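Local coordinates for uncharacterized protein (Magnetospirillum magneticum AMB-1, PDB 5MU5), which is a Maf-family glycosyltransferase involved in flagella formation, probably by transferring sugars onto flagellin, at residues 97-105 with 621-632. Numbering follows the deposited sequence.
Sequences FLYNILKRA and FWEIIRDEFHQM
Arg104 and Glu628 reach towards each other from opposite directions across the two helices. NH1 of Arg104 donates to Glu628 OE2 at 2.7 Å, almost straight (165°), and also to Asp627 OD2 at 2.8 Å, one nitrogen serving two carboxylates in a salt-bridge network. Both oxygens lie at the guanidinium edge and belong to carboxylates turned nearly perpendicular to it; they are met on the anti side, with NH1 tilted out of both carboxylate planes, more so at Glu628. Ile624 lies over one guanidinium face, toward its rim. Glu628 OE1 accepts from Asn100 ND2 at 3.1 Å; the donor stands above the carboxylate plane, although OE1 lies within the amide plane. The Glu628 chain, bent at chi2, swings its carboxylate across to Asn100 and Arg104. A leucine in place of Arg104 would probably leave Asp627 and Glu628 as neighbouring negative charges without the cation they share.

Knobs-into-holes packing runs both ways: Glu628 fits among Phe97, Asn100, Ile101 and Arg104. Phe97, its ring swung beside its own carbonyl carbon (chi1 170°), sits among Ile625, Glu628, Phe629 and Met632; its edge meets the backbone, with CE1 3.5 Å from Phe629 N, while Met632 SD makes an oblique Met-aromatic contact. Ile101 fills the next hole, its CG2 3.7 Å from Glu628 CB. Ala105 CB touches Phe621 CE1 at 3.7 Å.

The segment axes run roughly antiparallel (148°), 9.5 Å apart, joining helix 92-107 of the Maf N-terminal region to helix 618-646 of the helical bundle. Helix 589-609 touches Phe621, Ile625 and Met632, and helix 546-564 packs against Ile625 and Phe629.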
ATOM      1  N   PHE A  97     -16.483  13.428  11.804  1.00 41.18           N
ATOM      2  CA  PHE A  97     -17.545  12.489  11.545  1.00 40.55           C
ATOM      3  C   PHE A  97     -17.693  11.526  12.722  1.00 39.38           C
ATOM      4  O   PHE A  97     -18.805  11.299  13.211  1.00 36.60           O
ATOM      5  CB  PHE A  97     -17.267  11.709  10.248  1.00 37.42           C
ATOM      6  CG  PHE A  97     -18.190  10.541  10.028  1.00 36.12           C
ATOM      7  CD1 PHE A  97     -19.511  10.739   9.660  1.00 38.64           C
ATOM      8  CD2 PHE A  97     -17.736   9.247  10.174  1.00 36.36           C
ATOM      9  CE1 PHE A  97     -20.363   9.664   9.445  1.00 38.05           C
ATOM     10  CE2 PHE A  97     -18.575   8.168   9.973  1.00 36.85           C
ATOM     11  CZ  PHE A  97     -19.894   8.378   9.610  1.00 37.30           C
ATOM     12  N   LEU A  98     -16.572  10.941  13.132  1.00 38.97           N
ATOM     13  CA  LEU A  98     -16.577   9.924  14.174  1.00 41.78           C
ATOM     14  C   LEU A  98     -17.033  10.544  15.468  1.00 40.60           C
ATOM     15  O   LEU A  98     -17.882  10.003  16.167  1.00 38.96           O
ATOM     16  CB  LEU A  98     -15.190   9.297  14.361  1.00 43.51           C
ATOM     17  CG  LEU A  98     -15.073   8.266  15.499  1.00 44.16           C
ATOM     18  CD1 LEU A  98     -16.074   7.139  15.320  1.00 45.09           C
ATOM     19  CD2 LEU A  98     -13.673   7.686  15.573  1.00 44.24           C
ATOM     20  N   TYR A  99     -16.483  11.703  15.779  1.00 41.90           N
ATOM     21  CA  TYR A  99     -16.887  12.394  17.006  1.00 43.58           C
ATOM     22  C   TYR A  99     -18.415  12.597  17.021  1.00 43.63           C
ATOM     23  O   TYR A  99     -19.074  12.319  18.048  1.00 44.71           O
ATOM     24  CB  TYR A  99     -16.140  13.731  17.150  1.00 44.40           C
ATOM     25  CG  TYR A  99     -16.475  14.481  18.410  1.00 48.39           C
ATOM     26  CD1 TYR A  99     -17.534  15.382  18.442  1.00 49.00           C
ATOM     27  CD2 TYR A  99     -15.737  14.289  19.576  1.00 50.41           C
ATOM     28  CE1 TYR A  99     -17.851  16.061  19.595  1.00 52.29           C
ATOM     29  CE2 TYR A  99     -16.047  14.972  20.737  1.00 51.81           C
ATOM     30  CZ  TYR A  99     -17.109  15.854  20.737  1.00 54.28           C
ATOM     31  OH  TYR A  99     -17.439  16.548  21.876  1.00 61.90           O
ATOM     32  N   ASN A 100     -18.986  13.027  15.888  1.00 40.28           N
ATOM     33  CA  ASN A 100     -20.419  13.324  15.859  1.00 41.88           C
ATOM     34  C   ASN A 100     -21.315  12.123  15.997  1.00 40.46           C
ATOM     35  O   ASN A 100     -22.294  12.184  16.731  1.00 40.01           O
ATOM     36  CB  ASN A 100     -20.831  14.103  14.615  1.00 42.68           C
ATOM     37  CG  ASN A 100     -20.332  15.535  14.628  1.00 42.91           C
ATOM     38  OD1 ASN A 100     -19.673  15.976  15.561  1.00 44.91           O
ATOM     39  ND2 ASN A 100     -20.623  16.253  13.572  1.00 43.36           N
ATOM     40  N   ILE A 101     -21.006  11.032  15.302  1.00 39.97           N
ATOM     41  CA  ILE A 101     -21.860   9.873  15.418  1.00 39.71           C
ATOM     42  C   ILE A 101     -21.849   9.344  16.846  1.00 41.18           C
ATOM     43  O   ILE A 101     -22.879   8.947  17.362  1.00 41.68           O
ATOM     44  CB  ILE A 101     -21.552   8.746  14.396  1.00 40.44           C
ATOM     45  CG1 ILE A 101     -20.200   8.063  14.668  1.00 42.46           C
ATOM     46  CG2 ILE A 101     -21.705   9.276  12.972  1.00 39.86           C
ATOM     47  CD1 ILE A 101     -19.923   6.892  13.751  1.00 42.14           C
ATOM     48  N   LEU A 102     -20.693   9.359  17.495  1.00 42.53           N
ATOM     49  CA  LEU A 102     -20.601   8.844  18.859  1.00 43.93           C
ATOM     50  C   LEU A 102     -21.278   9.730  19.875  1.00 44.83           C
ATOM     51  O   LEU A 102     -21.965   9.234  20.784  1.00 47.46           O
ATOM     52  CB  LEU A 102     -19.143   8.647  19.254  1.00 42.96           C
ATOM     53  CG  LEU A 102     -18.439   7.587  18.429  1.00 41.53           C
ATOM     54  CD1 LEU A 102     -17.008   7.506  18.926  1.00 41.42           C
ATOM     55  CD2 LEU A 102     -19.146   6.241  18.536  1.00 41.85           C
ATOM     56  N   LYS A 103     -21.078  11.034  19.730  1.00 42.84           N
ATOM     57  CA  LYS A 103     -21.718  11.981  20.611  1.00 42.55           C
ATOM     58  C   LYS A 103     -23.260  11.884  20.517  1.00 42.80           C
ATOM     59  O   LYS A 103     -23.941  11.814  21.542  1.00 43.95           O
ATOM     60  CB  LYS A 103     -21.237  13.379  20.289  1.00 43.14           C
ATOM     61  CG  LYS A 103     -21.945  14.444  21.083  1.00 48.16           C
ATOM     62  CD  LYS A 103     -21.579  15.836  20.590  1.00 51.25           C
ATOM     63  CE  LYS A 103     -22.506  16.886  21.198  1.00 55.21           C
ATOM     64  NZ  LYS A 103     -22.616  16.719  22.677  1.00 56.76           N
ATOM     65  N   ARG A 104     -23.804  11.878  19.302  1.00 41.29           N
ATOM     66  CA  ARG A 104     -25.255  11.783  19.116  1.00 42.85           C
ATOM     67  C   ARG A 104     -25.833  10.460  19.647  1.00 45.04           C
ATOM     68  O   ARG A 104     -26.910  10.437  20.271  1.00 47.33           O
ATOM     69  CB  ARG A 104     -25.620  11.966  17.657  1.00 42.26           C
ATOM     70  CG  ARG A 104     -25.507  13.407  17.177  1.00 43.06           C
ATOM     71  CD  ARG A 104     -25.664  13.508  15.663  1.00 42.40           C
ATOM     72  NE  ARG A 104     -27.004  13.129  15.219  1.00 42.26           N
ATOM     73  CZ  ARG A 104     -27.466  13.249  13.970  1.00 42.29           C
ATOM     74  NH1 ARG A 104     -26.710  13.744  12.995  1.00 41.76           N
ATOM     75  NH2 ARG A 104     -28.700  12.873  13.692  1.00 42.56           N
ATOM     76  N   ALA A 105     -25.118   9.365  19.405  1.00 42.87           N
ATOM     77  CA  ALA A 105     -25.509   8.078  19.961  1.00 45.06           C
ATOM     78  C   ALA A 105     -25.514   8.097  21.490  1.00 45.57           C
ATOM     79  O   ALA A 105     -26.499   7.695  22.096  1.00 43.48           O
ATOM     80  CB  ALA A 105     -24.596   6.973  19.468  1.00 45.75           C
ATOM     81  N   PHE A 621     -29.142   4.418  15.266  1.00 41.31           N
ATOM     82  CA  PHE A 621     -27.732   4.702  15.027  1.00 41.47           C
ATOM     83  C   PHE A 621     -27.435   4.727  13.548  1.00 42.08           C
ATOM     84  O   PHE A 621     -26.639   5.535  13.092  1.00 41.96           O
ATOM     85  CB  PHE A 621     -26.829   3.708  15.732  1.00 41.35           C
ATOM     86  CG  PHE A 621     -25.376   4.107  15.733  1.00 40.72           C
ATOM     87  CD1 PHE A 621     -24.988   5.361  16.149  1.00 40.66           C
ATOM     88  CD2 PHE A 621     -24.401   3.207  15.353  1.00 40.42           C
ATOM     89  CE1 PHE A 621     -23.653   5.723  16.159  1.00 41.77           C
ATOM     90  CE2 PHE A 621     -23.066   3.558  15.368  1.00 39.81           C
ATOM     91  CZ  PHE A 621     -22.693   4.824  15.761  1.00 40.42           C
ATOM     92  N   TRP A 622     -28.075   3.831  12.798  1.00 44.13           N
ATOM     93  CA  TRP A 622     -27.984   3.866  11.350  1.00 42.18           C
ATOM     94  C   TRP A 622     -28.450   5.224  10.797  1.00 41.90           C
ATOM     95  O   TRP A 622     -27.841   5.756   9.887  1.00 39.60           O
ATOM     96  CB  TRP A 622     -28.780   2.727  10.714  1.00 42.24           C
ATOM     97  CG  TRP A 622     -27.952   1.521  10.393  1.00 42.19           C
ATOM     98  CD1 TRP A 622     -28.108   0.263  10.884  1.00 40.61           C
ATOM     99  CD2 TRP A 622     -26.819   1.471   9.510  1.00 41.92           C
ATOM    100  NE1 TRP A 622     -27.151  -0.574  10.360  1.00 41.91           N
ATOM    101  CE2 TRP A 622     -26.355   0.136   9.505  1.00 42.07           C
ATOM    102  CE3 TRP A 622     -26.180   2.413   8.705  1.00 40.93           C
ATOM    103  CZ2 TRP A 622     -25.274  -0.275   8.741  1.00 43.05           C
ATOM    104  CZ3 TRP A 622     -25.106   2.014   7.942  1.00 43.39           C
ATOM    105  CH2 TRP A 622     -24.647   0.678   7.970  1.00 44.29           C
ATOM    106  N   GLU A 623     -29.535   5.773  11.328  1.00 44.95           N
ATOM    107  CA  GLU A 623     -30.009   7.083  10.877  1.00 46.49           C
ATOM    108  C   GLU A 623     -28.965   8.181  11.208  1.00 46.15           C
ATOM    109  O   GLU A 623     -28.665   9.044  10.376  1.00 45.96           O
ATOM    110  CB  GLU A 623     -31.390   7.388  11.459  1.00 48.05           C
ATOM    111  CG  GLU A 623     -31.856   8.844  11.344  1.00 51.57           C
ATOM    112  CD  GLU A 623     -31.733   9.440   9.943  1.00 54.50           C
ATOM    113  OE1 GLU A 623     -31.837   8.710   8.935  1.00 53.38           O
ATOM    114  OE2 GLU A 623     -31.520  10.666   9.849  1.00 62.09           O
ATOM    115  N   ILE A 624     -28.393   8.123  12.407  1.00 44.99           N
ATOM    116  CA  ILE A 624     -27.298   9.023  12.779  1.00 41.58           C
ATOM    117  C   ILE A 624     -26.136   8.954  11.796  1.00 42.08           C
ATOM    118  O   ILE A 624     -25.581   9.985  11.386  1.00 41.80           O
ATOM    119  CB  ILE A 624     -26.800   8.709  14.192  1.00 40.18           C
ATOM    120  CG1 ILE A 624     -27.837   9.223  15.202  1.00 40.50           C
ATOM    121  CG2 ILE A 624     -25.446   9.366  14.454  1.00 40.33           C
ATOM    122  CD1 ILE A 624     -27.595   8.794  16.631  1.00 40.24           C
ATOM    123  N   ILE A 625     -25.747   7.735  11.440  1.00 41.29           N
ATOM    124  CA  ILE A 625     -24.645   7.527  10.515  1.00 41.60           C
ATOM    125  C   ILE A 625     -24.965   8.122   9.142  1.00 41.24           C
ATOM    126  O   ILE A 625     -24.110   8.753   8.512  1.00 40.33           O
ATOM    127  CB  ILE A 625     -24.361   6.024  10.363  1.00 40.83           C
ATOM    128  CG1 ILE A 625     -23.690   5.522  11.621  1.00 42.38           C
ATOM    129  CG2 ILE A 625     -23.458   5.739   9.175  1.00 40.47           C
ATOM    130  CD1 ILE A 625     -23.749   4.033  11.744  1.00 40.12           C
ATOM    131  N   ARG A 626     -26.202   7.923   8.700  1.00 38.78           N
ATOM    132  CA  ARG A 626     -26.631   8.407   7.408  1.00 41.31           C
ATOM    133  C   ARG A 626     -26.544   9.914   7.386  1.00 41.01           C
ATOM    134  O   ARG A 626     -25.979  10.502   6.478  1.00 40.83           O
ATOM    135  CB  ARG A 626     -28.065   7.963   7.115  1.00 43.05           C
ATOM    136  CG  ARG A 626     -28.533   8.227   5.690  1.00 45.17           C
ATOM    137  CD  ARG A 626     -30.059   8.217   5.574  1.00 46.54           C
ATOM    138  NE  ARG A 626     -30.608   9.260   6.429  1.00 50.82           N
ATOM    139  CZ  ARG A 626     -30.542  10.572   6.181  1.00 52.60           C
ATOM    140  NH1 ARG A 626     -29.965  11.040   5.080  1.00 54.59           N
ATOM    141  NH2 ARG A 626     -31.037  11.429   7.062  1.00 54.08           N
ATOM    142  N   ASP A 627     -27.086  10.533   8.412  1.00 42.36           N
ATOM    143  CA  ASP A 627     -27.160  11.982   8.452  1.00 46.64           C
ATOM    144  C   ASP A 627     -25.766  12.629   8.542  1.00 46.57           C
ATOM    145  O   ASP A 627     -25.480  13.579   7.826  1.00 44.27           O
ATOM    146  CB  ASP A 627     -28.012  12.409   9.639  1.00 49.25           C
ATOM    147  CG  ASP A 627     -28.287  13.873   9.642  1.00 51.53           C
ATOM    148  OD1 ASP A 627     -28.577  14.419   8.563  1.00 58.86           O
ATOM    149  OD2 ASP A 627     -28.218  14.484  10.720  1.00 54.09           O
ATOM    150  N   GLU A 628     -24.911  12.104   9.420  1.00 46.31           N
ATOM    151  CA  GLU A 628     -23.552  12.612   9.555  1.00 44.61           C
ATOM    152  C   GLU A 628     -22.710  12.302   8.333  1.00 44.00           C
ATOM    153  O   GLU A 628     -21.851  13.092   7.969  1.00 45.80           O
ATOM    154  CB  GLU A 628     -22.884  12.074  10.810  1.00 43.99           C
ATOM    155  CG  GLU A 628     -23.519  12.609  12.088  1.00 46.91           C
ATOM    156  CD  GLU A 628     -23.357  14.119  12.285  1.00 48.61           C
ATOM    157  OE1 GLU A 628     -22.458  14.735  11.651  1.00 47.13           O
ATOM    158  OE2 GLU A 628     -24.133  14.694  13.098  1.00 52.48           O
ATOM    159  N   PHE A 629     -22.956  11.170   7.687  1.00 44.33           N
ATOM    160  CA  PHE A 629     -22.232  10.856   6.470  1.00 44.63           C
ATOM    161  C   PHE A 629     -22.522  11.938   5.421  1.00 45.68           C
ATOM    162  O   PHE A 629     -21.608  12.384   4.734  1.00 44.87           O
ATOM    163  CB  PHE A 629     -22.607   9.463   5.981  1.00 44.08           C
ATOM    164  CG  PHE A 629     -21.731   8.936   4.881  1.00 45.60           C
ATOM    165  CD1 PHE A 629     -20.481   8.392   5.168  1.00 47.55           C
ATOM    166  CD2 PHE A 629     -22.171   8.944   3.554  1.00 49.18           C
ATOM    167  CE1 PHE A 629     -19.666   7.891   4.158  1.00 48.82           C
ATOM    168  CE2 PHE A 629     -21.362   8.436   2.539  1.00 50.89           C
ATOM    169  CZ  PHE A 629     -20.105   7.913   2.843  1.00 48.80           C
ATOM    170  N   HIS A 630     -23.789  12.359   5.327  1.00 46.65           N
ATOM    171  CA  HIS A 630     -24.200  13.472   4.454  1.00 48.76           C
ATOM    172  C   HIS A 630     -23.554  14.802   4.817  1.00 47.42           C
ATOM    173  O   HIS A 630     -23.100  15.532   3.931  1.00 46.26           O
ATOM    174  CB  HIS A 630     -25.719  13.659   4.458  1.00 52.51           C
ATOM    175  CG  HIS A 630     -26.413  12.956   3.344  1.00 59.43           C
ATOM    176  ND1 HIS A 630     -26.850  13.615   2.214  1.00 63.72           N
ATOM    177  CD2 HIS A 630     -26.734  11.650   3.173  1.00 66.45           C
ATOM    178  CE1 HIS A 630     -27.418  12.745   1.396  1.00 68.62           C
ATOM    179  NE2 HIS A 630     -27.363  11.547   1.955  1.00 70.04           N
ATOM    180  N   GLN A 631     -23.550  15.151   6.098  1.00 46.30           N
ATOM    181  CA  GLN A 631     -22.880  16.375   6.514  1.00 49.29           C
ATOM    182  C   GLN A 631     -21.400  16.319   6.135  1.00 48.01           C
ATOM    183  O   GLN A 631     -20.854  17.306   5.661  1.00 50.19           O
ATOM    184  CB  GLN A 631     -23.055  16.659   8.002  1.00 53.64           C
ATOM    185  CG  GLN A 631     -24.389  17.319   8.339  1.00 61.40           C
ATOM    186  CD  GLN A 631     -24.578  17.577   9.837  1.00 67.30           C
ATOM    187  OE1 GLN A 631     -23.623  17.883  10.568  1.00 67.31           O
ATOM    188  NE2 GLN A 631     -25.822  17.455  10.300  1.00 72.21           N
ATOM    189  N   MET A 632     -20.763  15.165   6.312  1.00 44.77           N
ATOM    190  CA  MET A 632     -19.368  15.015   5.934  1.00 45.08           C
ATOM    191  C   MET A 632     -19.184  15.251   4.436  1.00 46.04           C
ATOM    192  O   MET A 632     -18.288  15.997   4.014  1.00 43.47           O
ATOM    193  CB  MET A 632     -18.859  13.626   6.279  1.00 45.11           C
ATOM    194  CG  MET A 632     -17.361  13.465   6.120  1.00 46.04           C
ATOM    195  SD  MET A 632     -16.791  11.802   6.473  1.00 46.48           S
ATOM    196  CE  MET A 632     -17.391  10.958   5.019  1.00 48.82           C
TER